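Solute-binding periplasmic protein of iron/siderophore ABC transporter (Yersinia pestis, PDB 6B2Y) probably captures a chelated iron complex in the periplasm and hands it to an ABC transporter for uptake into the cell. Local coordinates at residues A133-S138 with V157-V162; E190-F195 with D365-Q370; G232-G237 with G258-V263; P289-G294 with S326-H331. All blocks are in the same frame, centred on the assembly; numbering follows the deposited sequence.

Contact 1: residues A133-S138 with V157-V162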
loop_
_atom_site.group_PDB
_atom_site.type_symbol
_atom_site.label_atom_id
_atom_site.label_comp_id
_atom_site.label_asym_id
_atom_site.label_seq_id
_atom_site.Cartn_x
_atom_site.Cartn_y
_atom_site.Cartn_z
ATOM N N ALA A 133 -17.554 10.681 -0.142
ATOM C CA ALA A 133 -16.137 10.844 -0.442
ATOM C C ALA A 133 -15.315 10.109 0.610
ATOM O O ALA A 133 -15.696 10.069 1.782
ATOM C CB ALA A 133 -15.741 12.328 -0.482
ATOM N N ILE A 134 -14.197 9.518 0.195
ATOM C CA ILE A 134 -13.361 8.719 1.091
ATOM C C ILE A 134 -11.979 9.352 1.155
ATOM O O ILE A 134 -11.415 9.710 0.113
ATOM C CB ILE A 134 -13.262 7.256 0.616
ATOM C CG1 ILE A 134 -14.661 6.672 0.370
ATOM C CG2 ILE A 134 -12.498 6.429 1.620
ATOM C CD1 ILE A 134 -14.650 5.389 -0.433
ATOM N N PHE A 135 -11.443 9.504 2.370
ATOM C CA PHE A 135 -10.078 9.973 2.581
ATOM C C PHE A 135 -9.360 9.060 3.560
ATOM O O PHE A 135 -9.973 8.239 4.242
ATOM C CB PHE A 135 -10.029 11.400 3.139
ATOM C CG PHE A 135 -10.509 12.443 2.186
ATOM C CD1 PHE A 135 -11.867 12.652 1.997
ATOM C CD2 PHE A 135 -9.605 13.240 1.507
ATOM C CE1 PHE A 135 -12.312 13.626 1.130
ATOM C CE2 PHE A 135 -10.050 14.213 0.647
ATOM C CZ PHE A 135 -11.397 14.408 0.461
ATOM N N GLY A 136 -8.046 9.247 3.661
ATOM C CA GLY A 136 -7.247 8.557 4.656
ATOM C C GLY A 136 -6.996 9.458 5.851
ATOM O O GLY A 136 -7.038 10.680 5.735
ATOM N N LEU A 137 -6.779 8.839 7.016
ATOM C CA LEU A 137 -6.350 9.587 8.190
ATOM C C LEU A 137 -5.034 10.294 7.898
ATOM O O LEU A 137 -4.208 9.814 7.115
ATOM C CB LEU A 137 -6.159 8.656 9.382
ATOM C CG LEU A 137 -7.356 8.041 10.078
ATOM C CD1 LEU A 137 -6.846 7.275 11.288
ATOM C CD2 LEU A 137 -8.340 9.111 10.485
ATOM N N SER A 138 -4.839 11.448 8.529
ATOM C CA SER A 138 -3.583 12.186 8.349
ATOM C C SER A 138 -2.456 11.582 9.192
ATOM O O SER A 138 -2.708 10.883 10.182
ATOM C CB SER A 138 -3.779 13.667 8.698
ATOM O OG SER A 138 -4.713 13.816 9.752
ATOM N N VAL A 157 -21.836 16.839 1.723
ATOM C CA VAL A 157 -21.485 15.512 1.206
ATOM C C VAL A 157 -20.805 14.718 2.319
ATOM O O VAL A 157 -19.880 15.242 2.964
ATOM C CB VAL A 157 -20.581 15.630 -0.018
ATOM C CG1 VAL A 157 -19.997 14.271 -0.401
ATOM C CG2 VAL A 157 -21.349 16.211 -1.196
ATOM N N PRO A 158 -21.224 13.478 2.579
ATOM C CA PRO A 158 -20.606 12.703 3.664
ATOM C C PRO A 158 -19.166 12.346 3.328
ATOM O O PRO A 158 -18.872 11.897 2.222
ATOM C CB PRO A 158 -21.487 11.448 3.758
ATOM C CG PRO A 158 -22.670 11.702 2.852
ATOM C CD PRO A 158 -22.245 12.703 1.853
ATOM N N VAL A 159 -18.274 12.528 4.301
ATOM C CA VAL A 159 -16.858 12.197 4.163
ATOM C C VAL A 159 -16.524 11.109 5.177
ATOM O O VAL A 159 -16.850 11.240 6.364
ATOM C CB VAL A 159 -15.966 13.434 4.379
ATOM C CG1 VAL A 159 -14.505 13.047 4.376
ATOM C CG2 VAL A 159 -16.260 14.515 3.333
ATOM N N VAL A 160 -15.875 10.042 4.717
ATOM C CA VAL A 160 -15.533 8.899 5.567
ATOM C C VAL A 160 -14.019 8.709 5.520
ATOM O O VAL A 160 -13.442 8.640 4.428
ATOM C CB VAL A 160 -16.253 7.620 5.101
ATOM C CG1 VAL A 160 -15.653 6.388 5.769
ATOM C CG2 VAL A 160 -17.753 7.722 5.355
ATOM N N PHE A 161 -13.387 8.606 6.701
ATOM C CA PHE A 161 -11.947 8.377 6.810
ATOM C C PHE A 161 -11.642 6.906 7.051
ATOM O O PHE A 161 -12.298 6.256 7.867
ATOM C CB PHE A 161 -11.329 9.209 7.936
ATOM C CG PHE A 161 -11.282 10.670 7.631
ATOM C CD1 PHE A 161 -10.201 11.215 6.945
ATOM C CD2 PHE A 161 -12.338 11.497 7.983
ATOM C CE1 PHE A 161 -10.175 12.566 6.638
ATOM C CE2 PHE A 161 -12.312 12.853 7.673
ATOM C CZ PHE A 161 -11.231 13.379 7.005
ATOM N N VAL A 162 -10.637 6.393 6.335
ATOM C CA VAL A 162 -10.095 5.050 6.522
ATOM C C VAL A 162 -8.619 5.179 6.883
ATOM O O VAL A 162 -8.045 6.263 6.842
ATOM C CB VAL A 162 -10.267 4.164 5.276
ATOM C CG1 VAL A 162 -11.742 3.913 4.990
ATOM C CG2 VAL A 162 -9.540 4.811 4.057
#
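The Phe161 ring turns an edge to the neighbouring strand: Gly136 O and Leu137 N lie close to the ring plane, with Gly136 O 3.4 Å from Phe161 CD1. Phe135 CB reaches the same ring obliquely, 3.7 Å from Phe161 CE1. The Phe135 ring is likewise met obliquely, Val159 CG1 standing 3.6 Å from Phe135 CD1, and Val149 and Leu152 of helix 147-154 also touch it. That helix joins the two strands in a beta-alpha-beta crossover and covers the face carrying Ala133, Phe135 and Val159. On the opposite face Val162 CG2 sits between its backbone N and carbonyl carbon, which brings it to 4.2 Å from Ile134 CG2.

Five backbone bonds pair the strands in parallel, from Ala133 N to Pro158 O (3.0 Å) through to Leu137 N and Val162 O (2.9 Å), while the strand axes diverge by 32°. Strand 159-162 ends the five-stranded parallel sheet; on its far side Asp43 receives a bond from Phe161 N and Arg47 gives one to Val159 O. The chemistry is thus divided: main-chain polar groups set the register, and the side chains meeting across it are entirely hydrocarbon.

Contact 2: residues E190-F195 with D365-Q370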
loop_
_atom_site.group_PDB
_atom_site.type_symbol
_atom_site.label_atom_id
_atom_site.label_comp_id
_atom_site.label_asym_id
_atom_site.label_seq_id
_atom_site.Cartn_x
_atom_site.Cartn_y
_atom_site.Cartn_z
ATOM N N GLU A 190 -16.780 -8.593 4.097
ATOM C CA GLU A 190 -16.596 -9.772 4.936
ATOM C C GLU A 190 -15.778 -10.842 4.225
ATOM O O GLU A 190 -14.900 -11.465 4.832
ATOM C CB GLU A 190 -17.956 -10.329 5.371
ATOM C CG GLU A 190 -17.819 -11.563 6.247
ATOM C CD GLU A 190 -19.112 -11.961 6.938
ATOM O OE1 GLU A 190 -19.989 -11.101 7.142
ATOM O OE2 GLU A 190 -19.236 -13.150 7.285
ATOM N N ASN A 191 -16.045 -11.076 2.930
ATOM C CA ASN A 191 -15.246 -12.046 2.185
ATOM C C ASN A 191 -13.775 -11.656 2.195
ATOM O O ASN A 191 -12.898 -12.503 2.418
ATOM C CB ASN A 191 -15.753 -12.165 0.739
ATOM C CG ASN A 191 -17.143 -12.773 0.652
ATOM O OD1 ASN A 191 -17.614 -13.408 1.608
ATOM N ND2 ASN A 191 -17.816 -12.568 -0.483
ATOM N N TYR A 192 -13.475 -10.371 1.986
ATOM C CA TYR A 192 -12.071 -9.983 1.972
ATOM C C TYR A 192 -11.447 -10.073 3.372
ATOM O O TYR A 192 -10.300 -10.517 3.516
ATOM C CB TYR A 192 -11.884 -8.582 1.377
ATOM C CG TYR A 192 -10.411 -8.334 1.184
ATOM C CD1 TYR A 192 -9.720 -8.917 0.125
ATOM C CD2 TYR A 192 -9.676 -7.614 2.131
ATOM C CE1 TYR A 192 -8.368 -8.742 -0.024
ATOM C CE2 TYR A 192 -8.317 -7.436 1.992
ATOM C CZ TYR A 192 -7.664 -8.000 0.922
ATOM O OH TYR A 192 -6.312 -7.829 0.781
ATOM N N ILE A 193 -12.193 -9.689 4.416
ATOM C CA ILE A 193 -11.654 -9.742 5.779
ATOM C C ILE A 193 -11.233 -11.160 6.127
ATOM O O ILE A 193 -10.150 -11.389 6.685
ATOM C CB ILE A 193 -12.687 -9.198 6.779
ATOM C CG1 ILE A 193 -12.744 -7.675 6.704
ATOM C CG2 ILE A 193 -12.399 -9.685 8.209
ATOM C CD1 ILE A 193 -14.112 -7.123 7.146
ATOM N N ASN A 194 -12.078 -12.132 5.786
ATOM C CA ASN A 194 -11.750 -13.533 6.018
ATOM C C ASN A 194 -10.537 -13.968 5.200
ATOM O O ASN A 194 -9.661 -14.664 5.715
ATOM C CB ASN A 194 -12.971 -14.402 5.695
ATOM C CG ASN A 194 -14.000 -14.385 6.813
ATOM O OD1 ASN A 194 -13.657 -14.103 7.947
ATOM N ND2 ASN A 194 -15.257 -14.682 6.498
ATOM N N PHE A 195 -10.466 -13.566 3.920
ATOM C CA PHE A 195 -9.313 -13.930 3.091
ATOM C C PHE A 195 -8.026 -13.332 3.640
ATOM O O PHE A 195 -6.981 -13.988 3.685
ATOM C CB PHE A 195 -9.552 -13.468 1.647
ATOM C CG PHE A 195 -8.330 -13.551 0.760
ATOM C CD1 PHE A 195 -8.019 -14.733 0.096
ATOM C CD2 PHE A 195 -7.503 -12.449 0.581
ATOM C CE1 PHE A 195 -6.890 -14.810 -0.739
ATOM C CE2 PHE A 195 -6.388 -12.515 -0.241
ATOM C CZ PHE A 195 -6.078 -13.701 -0.907
ATOM N N ASP A 365 -2.537 -14.430 -6.847
ATOM C CA ASP A 365 -3.453 -15.049 -7.804
ATOM C C ASP A 365 -4.852 -15.204 -7.221
ATOM O O ASP A 365 -5.854 -14.931 -7.898
ATOM C CB ASP A 365 -2.919 -16.417 -8.238
ATOM C CG ASP A 365 -1.874 -16.319 -9.327
ATOM O OD1 ASP A 365 -1.739 -15.239 -9.933
ATOM O OD2 ASP A 365 -1.180 -17.324 -9.574
ATOM N N SER A 366 -4.943 -15.632 -5.956
ATOM C CA SER A 366 -6.243 -15.825 -5.325
ATOM C C SER A 366 -6.944 -14.494 -5.087
ATOM O O SER A 366 -8.154 -14.373 -5.315
ATOM C CB SER A 366 -6.084 -16.592 -4.008
ATOM O OG SER A 366 -5.465 -17.851 -4.250
ATOM N N LEU A 367 -6.203 -13.495 -4.608
ATOM C CA LEU A 367 -6.782 -12.176 -4.390
ATOM C C LEU A 367 -7.429 -11.662 -5.672
ATOM O O LEU A 367 -8.574 -11.203 -5.665
ATOM C CB LEU A 367 -5.694 -11.216 -3.897
ATOM C CG LEU A 367 -6.083 -9.843 -3.307
ATOM C CD1 LEU A 367 -4.955 -9.336 -2.422
ATOM C CD2 LEU A 367 -6.393 -8.794 -4.380
ATOM N N TYR A 368 -6.710 -11.754 -6.790
ATOM C CA TYR A 368 -7.227 -11.221 -8.048
ATOM C C TYR A 368 -8.433 -12.018 -8.535
ATOM O O TYR A 368 -9.460 -11.442 -8.912
ATOM C CB TYR A 368 -6.115 -11.211 -9.095
ATOM C CG TYR A 368 -5.237 -9.987 -8.989
ATOM C CD1 TYR A 368 -4.430 -9.783 -7.873
ATOM C CD2 TYR A 368 -5.211 -9.029 -10.003
ATOM C CE1 TYR A 368 -3.634 -8.656 -7.755
ATOM C CE2 TYR A 368 -4.399 -7.897 -9.901
ATOM C CZ TYR A 368 -3.612 -7.720 -8.771
ATOM O OH TYR A 368 -2.807 -6.603 -8.644
ATOM N N SER A 369 -8.335 -13.351 -8.538
ATOM C CA SER A 369 -9.443 -14.136 -9.077
ATOM C C SER A 369 -10.700 -14.003 -8.225
ATOM O O SER A 369 -11.814 -14.005 -8.762
ATOM C CB SER A 369 -9.037 -15.606 -9.219
ATOM O OG SER A 369 -8.318 -16.064 -8.089
ATOM N N GLN A 370 -10.553 -13.840 -6.906
ATOM C CA GLN A 370 -11.724 -13.763 -6.049
ATOM C C GLN A 370 -12.348 -12.372 -6.005
ATOM O O GLN A 370 -13.561 -12.259 -5.809
ATOM C CB GLN A 370 -11.369 -14.192 -4.620
ATOM C CG GLN A 370 -11.269 -15.696 -4.441
ATOM C CD GLN A 370 -10.672 -16.065 -3.111
ATOM O OE1 GLN A 370 -9.579 -16.628 -3.047
ATOM N NE2 GLN A 370 -11.371 -15.730 -2.037
#
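Phe195 spans much of the gap between helix 186-207 and helix 360-371, meeting Ser366, Leu367 and Gln370. The first helix links the two lobes, as the single long helix does in siderophore-binding proteins of the FhuD and BtuF type, and the second runs against it nearly antiparallel, at 171°. The short segments keep their axes 11.8 Å apart, so the contact depends on long side chains.

From its CB, which points toward the other helix, Phe195 places CG anti to the backbone N (chi1 169°) and the ring extends straight across. On one flank CD1 lies 4.0 Å from Gln370 OE1, and the next atom, CE1, is 3.8 Å from Ser366 CB. The ring and the amide of Gln370 stand almost perpendicular, at 89°. At the tip CZ comes to 3.7 Å from the backbone N of Leu367, while CE2 on the other flank lies 3.9 Å from Leu367 CB. Gln370 OE1, Ser366 CB and Leu367 N all meet the ring obliquely, in van der Waals contact, and the segments share no hydrogen bond.

Several polar ends bond within their own helix or to a loop. Ser366 OG bonds to Lys362 O one turn earlier, and Ser369 OG reaches Asp365 O at 2.7 Å, on the face of that carbonyl opposite the helical N-H of Ser369. Tyr192 adds a second aromatic prong: Leu367 CG lies at its ring edge, 4.1 Å from CE1 of Tyr192. Its hydroxyl bonds to Pro337 O, and Tyr192 OH also rests 3.8 Å from Leu367 CD1.

Contact 3: residues G232-G237 with G258-V263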
loop_
_atom_site.group_PDB
_atom_site.type_symbol
_atom_site.label_atom_id
_atom_site.label_comp_id
_atom_site.label_asym_id
_atom_site.label_seq_id
_atom_site.Cartn_x
_atom_site.Cartn_y
_atom_site.Cartn_z
ATOM N N GLY A 232 14.234 7.546 4.417
ATOM C CA GLY A 232 12.883 7.440 4.919
ATOM C C GLY A 232 12.600 6.008 5.319
ATOM O O GLY A 232 13.136 5.068 4.735
ATOM N N THR A 233 11.785 5.840 6.356
ATOM C CA THR A 233 11.551 4.510 6.889
ATOM C C THR A 233 10.232 4.526 7.652
ATOM O O THR A 233 9.531 5.543 7.694
ATOM C CB THR A 233 12.725 4.054 7.769
ATOM O OG1 THR A 233 12.577 2.667 8.084
ATOM C CG2 THR A 233 12.808 4.874 9.057
ATOM N N ALA A 234 9.893 3.378 8.228
ATOM C CA ALA A 234 8.710 3.194 9.061
ATOM C C ALA A 234 9.135 2.897 10.488
ATOM O O ALA A 234 10.058 2.103 10.721
ATOM C CB ALA A 234 7.839 2.047 8.541
ATOM N N GLY A 235 8.451 3.528 11.445
ATOM C CA GLY A 235 8.728 3.283 12.852
ATOM C C GLY A 235 7.632 2.491 13.540
ATOM O O GLY A 235 7.486 1.284 13.308
ATOM N N LYS A 236 6.843 3.158 14.385
ATOM C CA LYS A 236 5.760 2.490 15.115
ATOM C C LYS A 236 4.468 2.502 14.297
ATOM O O LYS A 236 3.486 3.184 14.619
ATOM C CB LYS A 236 5.543 3.151 16.469
ATOM C CG LYS A 236 6.800 3.285 17.315
ATOM C CD LYS A 236 6.661 4.507 18.231
ATOM C CE LYS A 236 7.448 4.321 19.511
ATOM N NZ LYS A 236 8.895 4.444 19.226
ATOM N N GLY A 237 4.472 1.705 13.228
ATOM C CA GLY A 237 3.344 1.610 12.333
ATOM C C GLY A 237 3.824 1.475 10.902
ATOM O O GLY A 237 4.979 1.131 10.658
ATOM N N GLY A 258 6.481 8.277 15.487
ATOM C CA GLY A 258 5.283 7.920 14.763
ATOM C C GLY A 258 5.518 6.828 13.742
ATOM O O GLY A 258 6.533 6.129 13.791
ATOM N N SER A 259 4.587 6.672 12.801
ATOM C CA SER A 259 4.641 5.525 11.900
ATOM C C SER A 259 5.620 5.729 10.748
ATOM O O SER A 259 6.205 4.753 10.267
ATOM C CB SER A 259 3.243 5.234 11.353
ATOM O OG SER A 259 2.693 6.400 10.780
ATOM N N LEU A 260 5.811 6.971 10.292
ATOM C CA LEU A 260 6.709 7.279 9.183
ATOM C C LEU A 260 7.699 8.363 9.590
ATOM O O LEU A 260 7.398 9.209 10.436
ATOM C CB LEU A 260 5.923 7.742 7.949
ATOM C CG LEU A 260 5.013 6.674 7.340
ATOM C CD1 LEU A 260 4.095 7.263 6.268
ATOM C CD2 LEU A 260 5.884 5.572 6.779
ATOM N N GLY A 261 8.879 8.343 8.979
ATOM C CA GLY A 261 9.872 9.361 9.265
ATOM C C GLY A 261 11.187 9.044 8.581
ATOM O O GLY A 261 11.306 8.074 7.835
ATOM N N THR A 262 12.178 9.891 8.857
ATOM C CA THR A 262 13.515 9.777 8.285
ATOM C C THR A 262 14.521 9.435 9.382
ATOM O O THR A 262 14.452 9.972 10.491
ATOM C CB THR A 262 13.923 11.077 7.573
ATOM O OG1 THR A 262 13.069 11.303 6.445
ATOM C CG2 THR A 262 15.365 11.014 7.073
ATOM N N VAL A 263 15.437 8.520 9.077
ATOM C CA VAL A 263 16.540 8.162 9.961
ATOM C C VAL A 263 17.828 8.401 9.189
ATOM O O VAL A 263 17.931 8.008 8.025
ATOM C CB VAL A 263 16.434 6.693 10.423
ATOM C CG1 VAL A 263 17.705 6.246 11.147
ATOM C CG2 VAL A 263 15.193 6.498 11.301
#
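Thr233 and Gly261 form the tight part of this contact. Thr233 N reaches Gly261 O at 2.7 Å (C=O...N angle 174°), and Gly261 N returns a longer bond of 3.1 Å to Thr233 O. On the face that Thr233 points to, its CG2, held between backbone N and carbonyl carbon, presses on Val263 CG2 at 3.7 Å. This rotation sends the buried OG1 the other way, to Ile220 O.

The pairing makes a small two-stranded antiparallel sheet in the C-terminal lobe. It starts directly after the Cys230-Cys231 disulfide, and its strands are joined through helix 239-245 and strand 249-250, an edge strand of the mixed sheet.

Beyond Ala234 the geometry is less regular. Gly235 N bonds to Ser259 O at 2.8 Å, yet stands 55° out of the carbonyl plane, and Lys236 N approaches Gly258 O similarly (45° out, 3.0 Å). Lys236 centres an inverse gamma turn closed by a weak Gly237 N to Gly235 O bond. Gly237 CA packs on Ser259 CB at 3.8 Å. Thr262 and Leu260 are exposed on the face carrying Ala234; Leu260 CD2 lies 3.8 Å from Thr233 O and only loosely against Ala234 CB. Exposed Lys236 leaves in the other direction, NZ meeting the carbonyls of Lys253 and Leu256.

Contact 4: residues P289-G294 with S326-H331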
loop_
_atom_site.group_PDB
_atom_site.type_symbol
_atom_site.label_atom_id
_atom_site.label_comp_id
_atom_site.label_asym_id
_atom_site.label_seq_id
_atom_site.Cartn_x
_atom_site.Cartn_y
_atom_site.Cartn_z
ATOM N N PRO A 289 15.529 8.156 -10.085
ATOM C CA PRO A 289 16.070 6.964 -9.427
ATOM C C PRO A 289 15.041 6.303 -8.522
ATOM O O PRO A 289 14.042 6.902 -8.114
ATOM C CB PRO A 289 17.255 7.514 -8.625
ATOM C CG PRO A 289 16.904 8.948 -8.370
ATOM C CD PRO A 289 16.132 9.405 -9.581
ATOM N N GLY A 290 15.290 5.038 -8.221
ATOM C CA GLY A 290 14.405 4.255 -7.376
ATOM C C GLY A 290 14.234 2.832 -7.874
ATOM O O GLY A 290 14.570 2.486 -9.003
ATOM N N VAL A 291 13.680 1.991 -6.998
ATOM C CA VAL A 291 13.423 0.602 -7.339
ATOM C C VAL A 291 12.245 0.522 -8.305
ATOM O O VAL A 291 11.227 1.214 -8.132
ATOM C CB VAL A 291 13.151 -0.208 -6.055
ATOM C CG1 VAL A 291 12.835 -1.649 -6.394
ATOM C CG2 VAL A 291 14.355 -0.124 -5.108
ATOM N N VAL A 292 12.377 -0.323 -9.321
ATOM C CA VAL A 292 11.400 -0.467 -10.398
ATOM C C VAL A 292 10.549 -1.701 -10.124
ATOM O O VAL A 292 11.045 -2.834 -10.163
ATOM C CB VAL A 292 12.104 -0.558 -11.765
ATOM C CG1 VAL A 292 11.112 -0.945 -12.837
ATOM C CG2 VAL A 292 12.753 0.769 -12.083
ATOM N N LEU A 293 9.262 -1.483 -9.825
ATOM C CA LEU A 293 8.316 -2.541 -9.495
ATOM C C LEU A 293 6.924 -2.091 -9.901
ATOM O O LEU A 293 6.644 -0.886 -9.935
ATOM C CB LEU A 293 8.320 -2.869 -7.990
ATOM C CG LEU A 293 9.620 -3.389 -7.386
ATOM C CD1 LEU A 293 9.627 -3.194 -5.871
ATOM C CD2 LEU A 293 9.808 -4.844 -7.752
ATOM N N GLY A 294 6.040 -3.061 -10.202
ATOM C CA GLY A 294 4.654 -2.768 -10.506
ATOM C C GLY A 294 4.095 -3.660 -11.604
ATOM O O GLY A 294 4.718 -4.625 -12.038
ATOM N N SER A 326 19.266 -8.840 1.007
ATOM C CA SER A 326 18.680 -7.598 0.512
ATOM C C SER A 326 17.503 -7.912 -0.399
ATOM O O SER A 326 17.546 -8.873 -1.182
ATOM C CB SER A 326 19.724 -6.748 -0.230
ATOM O OG SER A 326 20.633 -6.136 0.680
ATOM N N TYR A 327 16.443 -7.103 -0.284
ATOM C CA TYR A 327 15.169 -7.368 -0.948
ATOM C C TYR A 327 14.509 -6.044 -1.308
ATOM O O TYR A 327 14.861 -4.995 -0.768
ATOM C CB TYR A 327 14.224 -8.200 -0.047
ATOM C CG TYR A 327 14.923 -9.380 0.600
ATOM C CD1 TYR A 327 14.861 -10.637 0.021
ATOM C CD2 TYR A 327 15.657 -9.229 1.784
ATOM C CE1 TYR A 327 15.504 -11.717 0.591
ATOM C CE2 TYR A 327 16.323 -10.312 2.361
ATOM C CZ TYR A 327 16.234 -11.553 1.755
ATOM O OH TYR A 327 16.875 -12.648 2.304
ATOM N N ALA A 328 13.534 -6.101 -2.221
ATOM C CA ALA A 328 12.723 -4.931 -2.530
ATOM C C ALA A 328 11.244 -5.295 -2.531
ATOM O O ALA A 328 10.854 -6.400 -2.922
ATOM C CB ALA A 328 13.093 -4.293 -3.883
ATOM N N ILE A 329 10.428 -4.334 -2.090
ATOM C CA ILE A 329 8.984 -4.490 -1.972
ATOM C C ILE A 329 8.297 -3.312 -2.656
ATOM O O ILE A 329 8.802 -2.186 -2.644
ATOM C CB ILE A 329 8.559 -4.586 -0.484
ATOM C CG1 ILE A 329 7.083 -4.954 -0.378
ATOM C CG2 ILE A 329 8.869 -3.267 0.247
ATOM C CD1 ILE A 329 6.779 -6.388 -0.779
ATOM N N TRP A 330 7.124 -3.575 -3.238
ATOM C CA TRP A 330 6.343 -2.521 -3.894
ATOM C C TRP A 330 5.869 -1.492 -2.876
ATOM O O TRP A 330 5.236 -1.840 -1.873
ATOM C CB TRP A 330 5.149 -3.146 -4.608
ATOM C CG TRP A 330 4.355 -2.271 -5.541
ATOM C CD1 TRP A 330 4.821 -1.582 -6.631
ATOM C CD2 TRP A 330 2.938 -2.061 -5.510
ATOM N NE1 TRP A 330 3.779 -0.939 -7.272
ATOM C CE2 TRP A 330 2.614 -1.218 -6.606
ATOM C CE3 TRP A 330 1.907 -2.506 -4.666
ATOM C CZ2 TRP A 330 1.313 -0.807 -6.871
ATOM C CZ3 TRP A 330 0.606 -2.095 -4.930
ATOM C CH2 TRP A 330 0.321 -1.248 -6.018
ATOM N N HIS A 331 6.157 -0.219 -3.146
ATOM C CA HIS A 331 5.946 0.794 -2.125
ATOM C C HIS A 331 4.474 0.991 -1.804
ATOM O O HIS A 331 4.130 1.273 -0.647
ATOM C CB HIS A 331 6.550 2.123 -2.544
ATOM C CG HIS A 331 6.311 3.200 -1.541
ATOM N ND1 HIS A 331 6.945 3.217 -0.316
ATOM C CD2 HIS A 331 5.466 4.259 -1.549
ATOM C CE1 HIS A 331 6.506 4.249 0.381
ATOM N NE2 HIS A 331 5.619 4.904 -0.351
HETATM O O HOH W 1 4.199 0.672 -9.617
#
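Apolar contacts carry most of this interface between the loop 289-294 and strand 326-330. Val291 has CG1 anti to its backbone N (chi1 178°), and that methyl meets Ala328 CB at 3.7 Å. Leu293 touches the strand with its CD1 methyl and with its CB. The methyl is 4.1 Å from Ala328 CB, while Leu293 CB lies 4.0 Å from Trp330 CD1. Leu293 CD1 also rests on the strand backbone, 3.5 Å from Ile329 O. Alternate loop residues therefore point toward the strand, but the segments form no backbone hydrogen bonds, and the CA atoms of Val291 and Ala328 are 7.4 Å apart.

Aromatic contacts follow at the loop end. Leu293 O lies near the indole plane at its edge, and Gly294 CA approaches Trp330 NE1 obliquely at 3.8 Å. Tyr333 and Tyr380 meet the same indole edge-to-face.

Polar contact between the segments is indirect. One water, in the indole plane, accepts from Trp330 NE1 at 2.9 Å and lies 2.9 Å from Leu293 O, a carbonyl that also receives a bond from Gln94 NE2. A buried N-H is thus satisfied through solvent.

The loop lies on part of one side of the mixed sheet of the C-terminal lobe. Strand 326-330 runs between strands 275-280 and 381-383, and helix 299-310 packs on the loop, with Ser305 and Ile309 against Val291 and Ala302 against Leu293.

Overall arrangement
Contact 1 belongs to the sheet of the N-terminal lobe, contacts 3 and 4 to the C-terminal lobe, and contact 2 involves the long helix 186-207 that joins them. Contacts 1 and 4 lie on opposite sides of the chain's centre, their own centres 29 Å apart. Contacts 1 and 3, centres 23 Å apart, approach to about 7 Å at nearest atoms; in this family the chelate is typically bound in the cleft between the lobes, empty of chelate in this apo form. Contacts 3 and 4, 18 Å between centres, are nested within the loop closed by contact 2. The side chains of Leu367 and Trp330 each lie about 7 Å from a bound sodium ion, not necessarily the same one.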